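Local coordinates for protein 3-carboxy-cis,cis-muconate cycloisomerase (Pseudomonas putida, PDB 1RE5) that belongs to the fumarase/aspartase superfamily of largely helical enzymes and assembles from four copies of the chain, at residues V290-A294 and G336-A341; A133-S137 and V442-Q446; L187-Q191 and L217-L221; A140-D145 and R435-A439. All blocks are in the same frame, centred on the assembly; numbering follows the deposited sequence.

Contact 1: V290-A294 and G336-A341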
loop_
_atom_site.group_PDB
_atom_site.type_symbol
_atom_site.label_atom_id
_atom_site.label_comp_id
_atom_site.label_asym_id
_atom_site.label_seq_id
_atom_site.Cartn_x
_atom_site.Cartn_y
_atom_site.Cartn_z
ATOM N N VAL D 290 3.267 -13.060 -15.564
ATOM C CA VAL D 290 4.331 -12.186 -15.091
ATOM C C VAL D 290 3.898 -10.727 -15.095
ATOM O O VAL D 290 4.127 -10.013 -14.121
ATOM C CB VAL D 290 5.613 -12.309 -15.939
ATOM C CG1 VAL D 290 6.645 -11.315 -15.452
ATOM C CG2 VAL D 290 6.170 -13.713 -15.828
ATOM N N LEU D 291 3.265 -10.280 -16.179
ATOM C CA LEU D 291 2.840 -8.883 -16.255
ATOM C C LEU D 291 1.801 -8.581 -15.185
ATOM O O LEU D 291 1.850 -7.520 -14.546
ATOM C CB LEU D 291 2.270 -8.530 -17.639
ATOM C CG LEU D 291 3.072 -8.862 -18.907
ATOM C CD1 LEU D 291 2.534 -8.050 -20.069
ATOM C CD2 LEU D 291 4.541 -8.570 -18.710
ATOM N N ILE D 292 0.880 -9.514 -14.970
ATOM C CA ILE D 292 -0.154 -9.297 -13.968
ATOM C C ILE D 292 0.465 -9.321 -12.581
ATOM O O ILE D 292 0.098 -8.529 -11.696
ATOM C CB ILE D 292 -1.273 -10.356 -14.077
ATOM C CG1 ILE D 292 -1.920 -10.259 -15.466
ATOM C CG2 ILE D 292 -2.304 -10.136 -12.981
ATOM C CD1 ILE D 292 -2.973 -11.279 -15.727
ATOM N N GLY D 293 1.427 -10.217 -12.393
ATOM C CA GLY D 293 2.077 -10.300 -11.103
ATOM C C GLY D 293 2.746 -8.987 -10.751
ATOM O O GLY D 293 2.579 -8.479 -9.646
ATOM N N ALA D 294 3.496 -8.431 -11.697
ATOM C CA ALA D 294 4.213 -7.184 -11.470
ATOM C C ALA D 294 3.279 -6.025 -11.151
ATOM O O ALA D 294 3.567 -5.229 -10.246
ATOM C CB ALA D 294 5.071 -6.849 -12.680
ATOM N N GLY D 336 11.511 -7.632 -15.547
ATOM C CA GLY D 336 10.958 -8.922 -15.903
ATOM C C GLY D 336 9.676 -8.778 -16.700
ATOM O O GLY D 336 9.396 -9.595 -17.581
ATOM N N ALA D 337 8.886 -7.746 -16.398
ATOM C CA ALA D 337 7.625 -7.531 -17.115
ATOM C C ALA D 337 7.894 -7.048 -18.531
ATOM O O ALA D 337 7.251 -7.495 -19.472
ATOM C CB ALA D 337 6.725 -6.522 -16.366
ATOM N N LEU D 338 8.846 -6.137 -18.685
ATOM C CA LEU D 338 9.187 -5.627 -20.007
ATOM C C LEU D 338 9.642 -6.789 -20.878
ATOM O O LEU D 338 9.235 -6.929 -22.038
ATOM C CB LEU D 338 10.307 -4.598 -19.897
ATOM C CG LEU D 338 9.807 -3.187 -19.630
ATOM C CD1 LEU D 338 10.963 -2.337 -19.194
ATOM C CD2 LEU D 338 9.137 -2.620 -20.883
ATOM N N ARG D 339 10.488 -7.626 -20.294
ATOM C CA ARG D 339 11.009 -8.783 -20.987
ATOM C C ARG D 339 9.903 -9.666 -21.535
ATOM O O ARG D 339 9.879 -9.996 -22.724
ATOM C CB ARG D 339 11.852 -9.614 -20.047
ATOM C CG ARG D 339 12.464 -10.781 -20.747
ATOM C CD ARG D 339 13.138 -11.707 -19.779
ATOM N NE ARG D 339 14.086 -12.580 -20.461
ATOM C CZ ARG D 339 14.643 -13.648 -19.905
ATOM N NH1 ARG D 339 14.337 -13.978 -18.648
ATOM N NH2 ARG D 339 15.510 -14.378 -20.603
ATOM N N GLN D 340 8.984 -10.046 -20.655
ATOM C CA GLN D 340 7.872 -10.913 -21.018
ATOM C C GLN D 340 6.894 -10.259 -21.980
ATOM O O GLN D 340 6.347 -10.929 -22.851
ATOM C CB GLN D 340 7.135 -11.344 -19.762
ATOM C CG GLN D 340 6.593 -12.734 -19.850
ATOM C CD GLN D 340 7.678 -13.751 -20.110
ATOM O OE1 GLN D 340 8.678 -13.827 -19.379
ATOM N NE2 GLN D 340 7.488 -14.548 -21.158
ATOM N N ALA D 341 6.669 -8.957 -21.826
ATOM C CA ALA D 341 5.757 -8.231 -22.713
ATOM C C ALA D 341 6.305 -8.233 -24.142
ATOM O O ALA D 341 5.543 -8.286 -25.108
ATOM C CB ALA D 341 5.573 -6.795 -22.234
#
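Gly336 offers its backbone to Val290: the carbonyl oxygen Gly336 O lies 3.9 Å from Val290 CG1. That methyl is the branch anti to Val290 N (chi1 176°), a setting that puts it beside Gly336 while CB and CG2 stay near Gln340. Ala337 follows at the closest pass of the two backbones, with Ala337 CA 5.0 Å from Leu291 CA. Its methyl sits between two partners, Ala337 CB being 3.8 Å from Leu291 CD2 and 4.1 Å from Ala294 CB. With such small groups at the crossing, the axes of the two helical segments come within 8.9 Å, running nearly antiparallel at 153°. One turn on, Gln340 touches with its methylenes rather than its amide. Gln340 CB rests 3.9 Å from Leu291 CD2, and Gln340 CG reaches Val290 CB at 4.1 Å, the two side chains crossing at about a right angle. A bend at chi2 (58°) turns the Gln340 chain beyond CG. Ala341 completes the row through its methyl, with Ala341 CB 3.9 Å from Leu291 CD1. The fork of Leu291 therefore spans a full turn of 336-341, CD2 reaching Ala337, Gln340 and Ala341, and CD1 resting on Ala341. The packing is largely apolar and mostly buried, and it joins helices 286-307 and 319-347 in the long bundle characteristic of this superfamily. Helix 231-257 covers the pair through Leu247 and Phe250, helix 106-142 lies against 319-347 where Leu338 meets Leu129 and Leu132, and Leu317 of the second subunit packs on Ile292.

Contact 2: A133-S137 and V442-Q446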
loop_
_atom_site.group_PDB
_atom_site.type_symbol
_atom_site.label_atom_id
_atom_site.label_comp_id
_atom_site.label_asym_id
_atom_site.label_seq_id
_atom_site.Cartn_x
_atom_site.Cartn_y
_atom_site.Cartn_z
ATOM N N ALA D 133 7.984 -0.684 -27.935
ATOM C CA ALA D 133 7.118 0.268 -28.619
ATOM C C ALA D 133 7.189 0.072 -30.133
ATOM O O ALA D 133 6.180 0.205 -30.829
ATOM C CB ALA D 133 7.514 1.690 -28.257
ATOM N N ASP D 134 8.378 -0.241 -30.641
ATOM C CA ASP D 134 8.554 -0.464 -32.073
ATOM C C ASP D 134 7.703 -1.633 -32.540
ATOM O O ASP D 134 6.850 -1.484 -33.427
ATOM C CB ASP D 134 10.023 -0.749 -32.415
ATOM C CG ASP D 134 10.843 0.527 -32.636
ATOM O OD1 ASP D 134 10.302 1.502 -33.208
ATOM O OD2 ASP D 134 12.039 0.546 -32.254
ATOM N N THR D 135 7.922 -2.793 -31.922
ATOM C CA THR D 135 7.189 -3.985 -32.311
ATOM C C THR D 135 5.695 -3.836 -32.091
ATOM O O THR D 135 4.890 -4.385 -32.852
ATOM C CB THR D 135 7.694 -5.255 -31.569
ATOM O OG1 THR D 135 6.701 -5.696 -30.643
ATOM C CG2 THR D 135 8.980 -4.981 -30.839
ATOM N N LEU D 136 5.322 -3.087 -31.061
ATOM C CA LEU D 136 3.910 -2.869 -30.756
ATOM C C LEU D 136 3.313 -1.987 -31.837
ATOM O O LEU D 136 2.145 -2.125 -32.204
ATOM C CB LEU D 136 3.780 -2.185 -29.406
ATOM C CG LEU D 136 2.737 -2.716 -28.445
ATOM C CD1 LEU D 136 2.788 -4.223 -28.400
ATOM C CD2 LEU D 136 3.029 -2.120 -27.074
ATOM N N SER D 137 4.143 -1.082 -32.343
ATOM C CA SER D 137 3.759 -0.159 -33.398
ATOM C C SER D 137 3.417 -0.906 -34.689
ATOM O O SER D 137 2.440 -0.585 -35.360
ATOM C CB SER D 137 4.902 0.812 -33.662
ATOM O OG SER D 137 4.635 1.565 -34.824
ATOM N N VAL D 442 0.766 5.722 -33.695
ATOM C CA VAL D 442 1.994 5.322 -34.384
ATOM C C VAL D 442 2.739 6.568 -34.815
ATOM O O VAL D 442 3.961 6.641 -34.724
ATOM C CB VAL D 442 1.683 4.456 -35.613
ATOM C CG1 VAL D 442 2.949 4.214 -36.426
ATOM C CG2 VAL D 442 1.085 3.137 -35.152
ATOM N N SER D 443 1.985 7.555 -35.275
ATOM C CA SER D 443 2.560 8.824 -35.702
ATOM C C SER D 443 3.399 9.423 -34.569
ATOM O O SER D 443 4.584 9.695 -34.724
ATOM C CB SER D 443 1.434 9.784 -36.079
ATOM O OG SER D 443 1.956 11.032 -36.474
ATOM N N GLU D 444 2.763 9.615 -33.422
ATOM C CA GLU D 444 3.421 10.169 -32.255
ATOM C C GLU D 444 4.636 9.338 -31.830
ATOM O O GLU D 444 5.625 9.871 -31.330
ATOM C CB GLU D 444 2.412 10.246 -31.124
ATOM C CG GLU D 444 2.677 11.356 -30.172
ATOM C CD GLU D 444 1.584 11.481 -29.145
ATOM O OE1 GLU D 444 1.454 10.562 -28.290
ATOM O OE2 GLU D 444 0.852 12.497 -29.203
ATOM N N HIS D 445 4.551 8.027 -32.020
ATOM C CA HIS D 445 5.647 7.130 -31.677
ATOM C C HIS D 445 6.857 7.437 -32.562
ATOM O O HIS D 445 7.992 7.399 -32.098
ATOM C CB HIS D 445 5.215 5.664 -31.857
ATOM C CG HIS D 445 6.360 4.700 -31.945
ATOM N ND1 HIS D 445 7.207 4.443 -30.887
ATOM C CD2 HIS D 445 6.818 3.956 -32.980
ATOM C CE1 HIS D 445 8.136 3.583 -31.268
ATOM N NE2 HIS D 445 7.922 3.273 -32.534
ATOM N N GLN D 446 6.617 7.737 -33.834
ATOM C CA GLN D 446 7.717 8.044 -34.738
ATOM C C GLN D 446 8.252 9.447 -34.473
ATOM O O GLN D 446 9.442 9.692 -34.659
ATOM C CB GLN D 446 7.276 7.910 -36.195
ATOM C CG GLN D 446 6.615 6.571 -36.496
ATOM C CD GLN D 446 6.264 6.369 -37.969
ATOM O OE1 GLN D 446 5.630 7.223 -38.609
ATOM N NE2 GLN D 446 6.662 5.221 -38.507
#
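The imidazole of His445 reaches across to Asp134 with its edge, and the carboxylate stands almost perpendicular to the ring, the two planes being 81° apart. His445 NE2 donates to Asp134 OD1 over 3.0 Å, with a bent N-H...O angle of 146°. The oxygen lies essentially in the ring plane, yet the N-H comes to it from above the plane of the carboxylate. Such a carboxylate would tend to favour a charged imidazole. With CG anti to its backbone N (chi1 162°), His445 extends toward 133-137 and sets the ring alongside that helix. Ala133 and Ser137, one turn apart, touch different atoms of the ring: Ala133 CB is 3.6 Å from His445 CE1, and Ser137 CB is 3.7 Å from His445 CD2. Ala133 O lies over one face, 3.8 Å above the ring plane and offset toward the rim; it already accepts the helical bond of Ser137 N. This is antiparallel helix packing, in which the C-terminal helix 434-449 is laid against the long helix 106-142, and the 10.6 Å between the segment axes is spanned by the ring. Nearer the start of 442-446 the backbones draw together, Ser137 CA and Val442 CA being 5.8 Å apart. There Ser137 OG meets the methyl Val442 CG1 at 3.5 Å, an approach of a polar atom to an apolar one. Arg177 of helix 162-187 also touches His445, while Leu170 of the same helix packs on Ala133.

Contact 3: L187-Q191 and L217-L221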
loop_
_atom_site.group_PDB
_atom_site.type_symbol
_atom_site.label_atom_id
_atom_site.label_comp_id
_atom_site.label_asym_id
_atom_site.label_seq_id
_atom_site.Cartn_x
_atom_site.Cartn_y
_atom_site.Cartn_z
ATOM N N LEU D 187 17.227 13.028 -11.953
ATOM C CA LEU D 187 17.674 11.838 -11.233
ATOM C C LEU D 187 19.173 11.606 -11.159
ATOM O O LEU D 187 19.698 11.278 -10.098
ATOM C CB LEU D 187 17.041 10.589 -11.848
ATOM C CG LEU D 187 17.510 9.261 -11.254
ATOM C CD1 LEU D 187 16.944 9.060 -9.844
ATOM C CD2 LEU D 187 17.053 8.141 -12.161
ATOM N N LEU D 188 19.853 11.756 -12.291
ATOM C CA LEU D 188 21.288 11.523 -12.363
ATOM C C LEU D 188 22.125 12.655 -11.784
ATOM O O LEU D 188 22.814 13.375 -12.515
ATOM C CB LEU D 188 21.691 11.253 -13.817
ATOM C CG LEU D 188 20.959 10.071 -14.467
ATOM C CD1 LEU D 188 21.483 9.812 -15.877
ATOM C CD2 LEU D 188 21.144 8.839 -13.602
ATOM N N VAL D 189 22.058 12.806 -10.464
ATOM C CA VAL D 189 22.816 13.832 -9.769
ATOM C C VAL D 189 23.751 13.180 -8.758
ATOM O O VAL D 189 23.532 12.038 -8.328
ATOM C CB VAL D 189 21.894 14.829 -9.025
ATOM C CG1 VAL D 189 21.147 15.693 -10.027
ATOM C CG2 VAL D 189 20.913 14.071 -8.113
ATOM N N LEU D 190 24.798 13.915 -8.391
ATOM C CA LEU D 190 25.782 13.428 -7.442
ATOM C C LEU D 190 25.308 13.657 -6.007
ATOM O O LEU D 190 24.552 14.594 -5.741
ATOM C CB LEU D 190 27.110 14.163 -7.648
ATOM C CG LEU D 190 28.168 13.900 -6.568
ATOM C CD1 LEU D 190 28.839 12.555 -6.835
ATOM C CD2 LEU D 190 29.181 15.035 -6.550
ATOM N N GLN D 191 25.742 12.787 -5.097
ATOM C CA GLN D 191 25.407 12.928 -3.683
ATOM C C GLN D 191 26.734 13.119 -2.964
ATOM O O GLN D 191 27.454 12.147 -2.687
ATOM C CB GLN D 191 24.732 11.680 -3.110
ATOM C CG GLN D 191 24.339 11.868 -1.648
ATOM C CD GLN D 191 23.119 12.761 -1.489
ATOM O OE1 GLN D 191 21.993 12.264 -1.368
ATOM N NE2 GLN D 191 23.326 14.077 -1.507
ATOM N N LEU D 217 32.329 11.309 -12.772
ATOM C CA LEU D 217 31.304 10.279 -12.850
ATOM C C LEU D 217 30.263 10.571 -13.919
ATOM O O LEU D 217 29.347 9.790 -14.125
ATOM C CB LEU D 217 30.620 10.146 -11.489
ATOM C CG LEU D 217 31.501 9.636 -10.346
ATOM C CD1 LEU D 217 30.799 9.861 -9.022
ATOM C CD2 LEU D 217 31.832 8.152 -10.563
ATOM N N LYS D 218 30.403 11.696 -14.602
ATOM C CA LYS D 218 29.445 12.055 -15.628
ATOM C C LYS D 218 28.051 12.219 -15.025
ATOM O O LYS D 218 27.047 11.771 -15.591
ATOM C CB LYS D 218 29.420 10.992 -16.723
ATOM C CG LYS D 218 30.664 10.976 -17.593
ATOM C CD LYS D 218 30.482 10.025 -18.775
ATOM C CE LYS D 218 31.687 10.015 -19.709
ATOM N NZ LYS D 218 31.456 9.053 -20.837
ATOM N N LEU D 219 28.008 12.859 -13.863
ATOM C CA LEU D 219 26.757 13.126 -13.179
ATOM C C LEU D 219 26.649 14.624 -12.972
ATOM O O LEU D 219 27.661 15.317 -12.873
ATOM C CB LEU D 219 26.728 12.457 -11.806
ATOM C CG LEU D 219 26.727 10.939 -11.734
ATOM C CD1 LEU D 219 26.717 10.522 -10.269
ATOM C CD2 LEU D 219 25.512 10.388 -12.471
ATOM N N THR D 220 25.428 15.127 -12.898
ATOM C CA THR D 220 25.233 16.540 -12.666
ATOM C C THR D 220 25.446 16.833 -11.177
ATOM O O THR D 220 25.320 15.948 -10.328
ATOM C CB THR D 220 23.813 16.955 -13.045
ATOM O OG1 THR D 220 23.580 16.606 -14.409
ATOM C CG2 THR D 220 23.618 18.466 -12.881
ATOM N N LEU D 221 25.787 18.077 -10.874
ATOM C CA LEU D 221 25.977 18.512 -9.511
ATOM C C LEU D 221 24.636 19.167 -9.138
ATOM O O LEU D 221 24.190 20.106 -9.805
ATOM C CB LEU D 221 27.113 19.529 -9.453
ATOM C CG LEU D 221 27.522 19.968 -8.050
ATOM C CD1 LEU D 221 28.099 18.781 -7.319
ATOM C CD2 LEU D 221 28.543 21.083 -8.121
#
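Leu190 holds CG anti to its backbone N (chi1 171°), and its two methyls part toward different leucines: Leu190 CD1 meets Leu217 CD1 at 4.0 Å, and Leu190 CD2 meets Leu221 CD1 at 4.0 Å. Leu219 takes another setting, CG beside the backbone N (chi1 -66°), which lays its fork along the chain opposite, with Leu219 CD2 4.1 Å from Leu188 CB and CD1 beside Val189 O. Between these apolar pairs the backbones join. Thr220 N donates to Leu188 O at 3.2 Å, and Leu190 N donates to Thr220 O at 2.9 Å, nearly in line with the carbonyl. Val189 and Thr220 thus form a single bridge with the bonding pattern of parallel strands, stitching together the chain as it leaves helices 162-187 and 206-217. Each exit has its own turn: Leu188 centres an inverse gamma turn, and Lys218, with positive phi, closes a Schellman motif. Arg119 of helix 106-142 bonds through NH2 to Leu217 O and Lys218 O, Trp226 NE1 bonds to Leu190 O, and Arg440 of the third subunit packs on Leu221.

Contact 4: A140-D145 and R435-A439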
loop_
_atom_site.group_PDB
_atom_site.type_symbol
_atom_site.label_atom_id
_atom_site.label_comp_id
_atom_site.label_asym_id
_atom_site.label_seq_id
_atom_site.Cartn_x
_atom_site.Cartn_y
_atom_site.Cartn_z
ATOM N N ALA D 140 0.195 -2.936 -34.302
ATOM C CA ALA D 140 -0.937 -2.021 -34.341
ATOM C C ALA D 140 -1.317 -1.776 -35.797
ATOM O O ALA D 140 -2.473 -1.912 -36.182
ATOM C CB ALA D 140 -0.571 -0.700 -33.661
ATOM N N LEU D 141 -0.335 -1.412 -36.609
ATOM C CA LEU D 141 -0.585 -1.168 -38.022
ATOM C C LEU D 141 -1.091 -2.422 -38.714
ATOM O O LEU D 141 -2.086 -2.382 -39.430
ATOM C CB LEU D 141 0.688 -0.698 -38.721
ATOM C CG LEU D 141 1.144 0.733 -38.434
ATOM C CD1 LEU D 141 2.534 0.938 -39.023
ATOM C CD2 LEU D 141 0.138 1.720 -39.009
ATOM N N LYS D 142 -0.395 -3.532 -38.503
ATOM C CA LYS D 142 -0.768 -4.799 -39.112
ATOM C C LYS D 142 -2.223 -5.157 -38.882
ATOM O O LYS D 142 -2.882 -5.657 -39.790
ATOM C CB LYS D 142 0.108 -5.933 -38.586
ATOM C CG LYS D 142 -0.318 -7.308 -39.067
ATOM C CD LYS D 142 0.770 -8.338 -38.802
ATOM C CE LYS D 142 0.393 -9.714 -39.335
ATOM N NZ LYS D 142 1.480 -10.703 -39.126
ATOM N N HIS D 143 -2.729 -4.913 -37.678
ATOM C CA HIS D 143 -4.114 -5.238 -37.374
ATOM C C HIS D 143 -4.991 -4.000 -37.201
ATOM O O HIS D 143 -6.026 -4.045 -36.535
ATOM C CB HIS D 143 -4.199 -6.104 -36.109
ATOM C CG HIS D 143 -3.595 -7.466 -36.260
ATOM N ND1 HIS D 143 -2.291 -7.747 -35.908
ATOM C CD2 HIS D 143 -4.111 -8.625 -36.736
ATOM C CE1 HIS D 143 -2.032 -9.017 -36.160
ATOM N NE2 HIS D 143 -3.119 -9.573 -36.662
ATOM N N ALA D 144 -4.584 -2.892 -37.804
ATOM C CA ALA D 144 -5.341 -1.648 -37.694
ATOM C C ALA D 144 -6.813 -1.805 -38.038
ATOM O O ALA D 144 -7.645 -1.025 -37.591
ATOM C CB ALA D 144 -4.728 -0.574 -38.584
ATOM N N ASP D 145 -7.152 -2.809 -38.830
ATOM C CA ASP D 145 -8.550 -2.966 -39.188
ATOM C C ASP D 145 -9.130 -4.373 -39.107
ATOM O O ASP D 145 -10.124 -4.673 -39.769
ATOM C CB ASP D 145 -8.805 -2.361 -40.576
ATOM C CG ASP D 145 -7.866 -2.896 -41.622
ATOM O OD1 ASP D 145 -7.773 -2.282 -42.703
ATOM O OD2 ASP D 145 -7.216 -3.932 -41.364
ATOM N N ARG D 435 -9.051 3.047 -37.172
ATOM C CA ARG D 435 -7.827 3.241 -37.953
ATOM C C ARG D 435 -7.134 4.586 -37.693
ATOM O O ARG D 435 -5.902 4.695 -37.760
ATOM C CB ARG D 435 -8.124 3.076 -39.453
ATOM C CG ARG D 435 -8.170 1.626 -39.900
ATOM C CD ARG D 435 -8.457 1.458 -41.397
ATOM N NE ARG D 435 -9.860 1.717 -41.735
ATOM C CZ ARG D 435 -10.902 1.154 -41.119
ATOM N NH1 ARG D 435 -10.709 0.293 -40.123
ATOM N NH2 ARG D 435 -12.141 1.461 -41.492
ATOM N N VAL D 436 -7.922 5.609 -37.396
ATOM C CA VAL D 436 -7.362 6.916 -37.109
ATOM C C VAL D 436 -6.539 6.846 -35.814
ATOM O O VAL D 436 -5.396 7.321 -35.766
ATOM C CB VAL D 436 -8.479 7.966 -36.949
ATOM C CG1 VAL D 436 -7.887 9.307 -36.513
ATOM C CG2 VAL D 436 -9.220 8.117 -38.252
ATOM N N TRP D 437 -7.118 6.251 -34.772
ATOM C CA TRP D 437 -6.431 6.128 -33.491
ATOM C C TRP D 437 -5.066 5.450 -33.682
ATOM O O TRP D 437 -4.035 5.933 -33.183
ATOM C CB TRP D 437 -7.272 5.310 -32.504
ATOM C CG TRP D 437 -8.627 5.887 -32.144
ATOM C CD1 TRP D 437 -9.721 5.185 -31.712
ATOM C CD2 TRP D 437 -9.016 7.270 -32.149
ATOM N NE1 TRP D 437 -10.763 6.039 -31.450
ATOM C CE2 TRP D 437 -10.364 7.323 -31.709
ATOM C CE3 TRP D 437 -8.362 8.468 -32.484
ATOM C CZ2 TRP D 437 -11.074 8.529 -31.593
ATOM C CZ3 TRP D 437 -9.070 9.673 -32.369
ATOM C CH2 TRP D 437 -10.414 9.690 -31.928
ATOM N N VAL D 438 -5.053 4.327 -34.396
ATOM C CA VAL D 438 -3.801 3.626 -34.647
ATOM C C VAL D 438 -2.816 4.539 -35.377
ATOM O O VAL D 438 -1.611 4.498 -35.139
ATOM C CB VAL D 438 -4.024 2.390 -35.516
ATOM C CG1 VAL D 438 -2.679 1.780 -35.887
ATOM C CG2 VAL D 438 -4.903 1.378 -34.776
ATOM N N ALA D 439 -3.346 5.367 -36.272
ATOM C CA ALA D 439 -2.537 6.293 -37.054
ATOM C C ALA D 439 -1.872 7.330 -36.171
ATOM O O ALA D 439 -0.659 7.527 -36.233
ATOM C CB ALA D 439 -3.402 6.970 -38.062
#
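Val438 presses a single methyl, CG1, into the end of helix 106-142. Val438 CG1 lies 3.9 Å from Ala140 CB and 4.1 Å from Ala144 CB, with Leu141 CD2 at 4.2 Å; the carbonyl Ala140 O is nearer still, 3.7 Å from Val438 CG1. That branch is anti to Val438 N (chi1 174°), which points it at the other segment. One turn earlier, Arg435 runs beside Ala144 and Asp145. Arg435 CG is 3.6 Å from Ala144 O, and at the end of the side chain Arg435 NH1 comes 3.3 Å from Asp145 CB. A bend at chi3 (-75°) swings the guanidinium round to lie obliquely to the aspartate, its plane 49° from that of the carboxylate. The backbones are nearest here, Ala144 CA being 5.5 Å from Arg435 CA. Placement of this surface comes from the way the long helix stops: it ends at Lys142, His143 is the first residue out of helical geometry, and the chain turns so that Ala144 and Asp145 face helix 434-449. Backbone bonds tie His143 to Gly163, and Ala144 O accepts from Thr161 OG1. Val438 of the C-terminal helix also packs on Ala167 of helix 162-187, while Trp437 NE1 binds Gly197 O of the third subunit. The contact therefore combines an apolar patch with a looser charged rim. Asp145 OD1 and Arg435 NE are 4.6 Å apart, too far for a salt bridge, so the opposite charges probably attract only at longer range, and the guanidinium meets the aspartate's methylene CB rather than its carboxylate.

In the fold
From the N terminus, helix 106-142 opens contact 2 at 133-137 and contact 4 at 140-145. Contact 3 then opens and closes within the next part of the chain, joining the exits of helices 162-187 and 206-217. Contact 1 follows it in series, pairing helices 286-307 and 319-347. The C-terminal helix 434-449 closes contact 4 and then contact 2, so contact 4 nests inside contact 2, both enclose contacts 1 and 3, and none cross. Contacts 2 and 4 touch through Val442 and Leu141, their centres about 11 Å apart. Contact 3 lies across the chain's centre from contact 4, about 41 Å away between centres.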